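Local coordinates for guanylate kinase (Coxiella burnetii, PDB 3TR0), which catalyses the ATP-dependent phosphorylation of GMP to GDP, yielding ADP, and is probably essential for recycling GMP and, indirectly, cGMP, at residues D105-R110 with E157-E163. Numbering follows the deposited sequence.
With 5GP (guanosine-5'-monophosphate), chain D.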
loop_
_atom_site.group_PDB
_atom_site.type_symbol
_atom_site.label_atom_id
_atom_site.label_comp_id
_atom_site.label_asym_id
_atom_site.label_seq_id
_atom_site.Cartn_x
_atom_site.Cartn_y
_atom_site.Cartn_z
ATOM N N ASP A 105 14.332 15.641 4.744
ATOM C CA ASP A 105 13.312 16.595 5.171
ATOM C C ASP A 105 12.334 16.885 4.045
ATOM O O ASP A 105 12.427 16.295 2.967
ATOM C CB ASP A 105 13.935 17.898 5.696
ATOM C CG ASP A 105 14.310 18.863 4.588
ATOM O OD1 ASP A 105 14.726 18.405 3.511
ATOM O OD2 ASP A 105 14.190 20.092 4.796
ATOM N N TRP A 106 11.394 17.791 4.295
ATOM C CA TRP A 106 10.338 18.067 3.318
ATOM C C TRP A 106 10.876 18.696 2.036
ATOM O O TRP A 106 10.326 18.473 0.955
ATOM C CB TRP A 106 9.222 18.929 3.925
ATOM C CG TRP A 106 9.636 20.334 4.279
ATOM C CD1 TRP A 106 10.025 20.791 5.505
ATOM C CD2 TRP A 106 9.693 21.461 3.395
ATOM N NE1 TRP A 106 10.325 22.133 5.439
ATOM C CE2 TRP A 106 10.131 22.566 4.154
ATOM C CE3 TRP A 106 9.421 21.642 2.035
ATOM C CZ2 TRP A 106 10.297 23.833 3.599
ATOM C CZ3 TRP A 106 9.591 22.902 1.487
ATOM C CH2 TRP A 106 10.024 23.980 2.268
ATOM N N GLN A 107 11.949 19.477 2.157
ATOM C CA GLN A 107 12.580 20.094 0.994
ATOM C C GLN A 107 13.182 19.031 0.093
ATOM O O GLN A 107 13.019 19.069 -1.123
ATOM C CB GLN A 107 13.678 21.066 1.423
ATOM C CG GLN A 107 13.212 22.167 2.353
ATOM C CD GLN A 107 14.357 23.032 2.833
ATOM O OE1 GLN A 107 14.615 24.098 2.282
ATOM N NE2 GLN A 107 15.055 22.572 3.865
ATOM N N GLY A 108 13.898 18.089 0.696
ATOM C CA GLY A 108 14.477 16.994 -0.057
ATOM C C GLY A 108 13.404 16.139 -0.706
ATOM O O GLY A 108 13.558 15.684 -1.843
ATOM N N ALA A 109 12.308 15.925 0.017
ATOM C CA ALA A 109 11.192 15.138 -0.502
ATOM C C ALA A 109 10.660 15.728 -1.804
ATOM O O ALA A 109 10.450 15.008 -2.780
ATOM C CB ALA A 109 10.080 15.048 0.532
ATOM N N ARG A 110 10.443 17.043 -1.818
ATOM C CA ARG A 110 9.973 17.719 -3.027
ATOM C C ARG A 110 10.905 17.459 -4.210
ATOM O O ARG A 110 10.446 17.245 -5.331
ATOM C CB ARG A 110 9.819 19.228 -2.792
ATOM C CG ARG A 110 8.704 19.616 -1.828
ATOM C CD ARG A 110 8.502 21.131 -1.810
ATOM N NE ARG A 110 7.369 21.548 -0.992
ATOM C CZ ARG A 110 6.897 22.790 -0.951
ATOM N NH1 ARG A 110 7.465 23.739 -1.685
ATOM N NH2 ARG A 110 5.860 23.089 -0.179
ATOM N N GLU A 157 7.925 21.816 9.888
ATOM C CA GLU A 157 8.107 20.560 9.178
ATOM C C GLU A 157 6.764 19.842 9.097
ATOM O O GLU A 157 6.393 19.315 8.052
ATOM C CB GLU A 157 9.132 19.673 9.891
ATOM C CG GLU A 157 9.435 18.352 9.178
ATOM C CD GLU A 157 10.499 18.494 8.100
ATOM O OE1 GLU A 157 11.073 19.595 7.976
ATOM O OE2 GLU A 157 10.765 17.505 7.381
HETATM N N MSE A 158 6.029 19.835 10.205
HETATM C CA MSE A 158 4.770 19.093 10.262
HETATM C C MSE A 158 3.666 19.711 9.405
HETATM O O MSE A 158 2.775 19.007 8.939
HETATM C CB MSE A 158 4.308 18.907 11.709
HETATM C CG MSE A 158 4.847 17.636 12.344
HETATM SE SE MSE A 158 4.334 17.444 14.202
HETATM C CE MSE A 158 5.180 19.051 14.911
ATOM N N ALA A 159 3.732 21.019 9.188
ATOM C CA ALA A 159 2.761 21.687 8.328
ATOM C C ALA A 159 2.849 21.177 6.892
ATOM O O ALA A 159 1.933 21.384 6.095
ATOM C CB ALA A 159 2.963 23.191 8.368
ATOM N N HIS A 160 3.950 20.506 6.566
ATOM C CA HIS A 160 4.150 19.969 5.218
ATOM C C HIS A 160 3.637 18.541 5.045
ATOM O O HIS A 160 3.876 17.921 4.007
ATOM C CB HIS A 160 5.631 20.023 4.825
ATOM C CG HIS A 160 6.145 21.411 4.596
ATOM N ND1 HIS A 160 6.021 22.057 3.386
ATOM C CD2 HIS A 160 6.781 22.275 5.422
ATOM C CE1 HIS A 160 6.560 23.262 3.474
ATOM N NE2 HIS A 160 7.026 23.419 4.700
ATOM N N TYR A 161 2.933 18.019 6.045
ATOM C CA TYR A 161 2.503 16.620 6.013
ATOM C C TYR A 161 1.579 16.324 4.834
ATOM O O TYR A 161 1.466 15.180 4.402
ATOM C CB TYR A 161 1.808 16.227 7.316
ATOM C CG TYR A 161 0.363 16.684 7.393
ATOM C CD1 TYR A 161 0.035 17.912 7.945
ATOM C CD2 TYR A 161 -0.669 15.891 6.895
ATOM C CE1 TYR A 161 -1.280 18.340 8.012
ATOM C CE2 TYR A 161 -1.990 16.314 6.958
ATOM C CZ TYR A 161 -2.285 17.542 7.517
ATOM O OH TYR A 161 -3.589 17.981 7.593
ATOM N N LYS A 162 0.924 17.360 4.318
ATOM C CA LYS A 162 -0.020 17.204 3.212
ATOM C C LYS A 162 0.642 16.811 1.895
ATOM O O LYS A 162 -0.038 16.443 0.939
ATOM C CB LYS A 162 -0.818 18.490 3.007
ATOM C CG LYS A 162 -1.743 18.840 4.154
ATOM C CD LYS A 162 -2.383 20.197 3.928
ATOM C CE LYS A 162 -3.321 20.558 5.063
ATOM N NZ LYS A 162 -4.499 19.649 5.116
ATOM N N GLU A 163 1.964 16.903 1.842
ATOM C CA GLU A 163 2.701 16.591 0.626
ATOM C C GLU A 163 3.069 15.110 0.552
ATOM O O GLU A 163 3.657 14.652 -0.430
ATOM C CB GLU A 163 3.954 17.469 0.539
ATOM C CG GLU A 163 3.620 18.955 0.514
ATOM C CD GLU A 163 4.819 19.848 0.725
ATOM O OE1 GLU A 163 5.959 19.402 0.476
ATOM O OE2 GLU A 163 4.620 21.007 1.144
HETATM P P 5GP D . 19.967 15.707 12.358
HETATM O O1P 5GP D . 20.634 14.354 12.383
HETATM O O2P 5GP D . 20.843 16.930 12.292
HETATM O O3P 5GP D . 19.031 15.801 13.541
HETATM O "O5'" 5GP D . 18.906 15.748 11.174
HETATM C "C5'" 5GP D . 18.317 16.970 10.764
HETATM C "C4'" 5GP D . 17.259 16.740 9.718
HETATM O "O4'" 5GP D . 17.838 16.884 8.406
HETATM C "C3'" 5GP D . 16.654 15.346 9.691
HETATM O "O3'" 5GP D . 15.645 15.163 10.668
HETATM C "C2'" 5GP D . 16.143 15.217 8.260
HETATM O "O2'" 5GP D . 14.848 15.786 8.144
HETATM C "C1'" 5GP D . 17.125 16.101 7.482
HETATM N N9 5GP D . 18.085 15.316 6.687
HETATM C C8 5GP D . 18.995 14.420 7.090
HETATM N N7 5GP D . 19.669 13.972 6.001
HETATM C C5 5GP D . 19.163 14.605 4.916
HETATM C C6 5GP D . 19.425 14.574 3.551
HETATM O O6 5GP D . 20.312 13.822 3.078
HETATM N N1 5GP D . 18.713 15.361 2.734
HETATM C C2 5GP D . 17.754 16.173 3.201
HETATM N N2 5GP D . 17.041 16.963 2.364
HETATM N N3 5GP D . 17.477 16.222 4.516
HETATM C C4 5GP D . 18.176 15.451 5.374
HETATM O O HOH W 1 13.608 21.085 7.112
HETATM O O HOH W 2 7.777 17.389 0.819
HETATM O O HOH W 3 11.203 22.541 8.744
#
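Trp106 swings CG between its backbone N and carbonyl carbon (chi1 67°), while His160 sets CG anti to its carbonyl carbon, and the two rings meet face to face. The imidazole lies over the indole, its centroid 3.6 Å from that of the five-membered ring and the planes only 10° apart; tryptophan's broad surface also takes Gln107 CG on the opposite face. A histidine suits this place because it stacks and donates at once: His160 ND1 gives Glu163 OE2 a nearly straight 2.8 Å bond. From the carboxylate's other face, Arg110 NH2 reaches Glu163 OE2 at 2.8 Å, and Arg110 NE meets Glu163 OE1 at 3.0 Å, a side-on grip that arginine's long, extended chain allows. Three N-H groups thus restrain the carboxylate, although the guanidinium is tilted 46° from it. At the start of helix 106-115, Glu157 brings OE1 to the indole edge, 2.9 Å from Trp106 CD1, while Glu157 OE2 accepts a weak bond from Trp106 N (3.2 Å). Asp105, a short N-cap, accepts at OD1 from both Gly108 N and GMP N2. The contact joins this helix, beside strand 72-78, to the C-terminal part of helix 147-158, the type I turn Met158-Tyr161 and the 3-10 segment holding Glu163, with Glu157 also resting on strand 120-125.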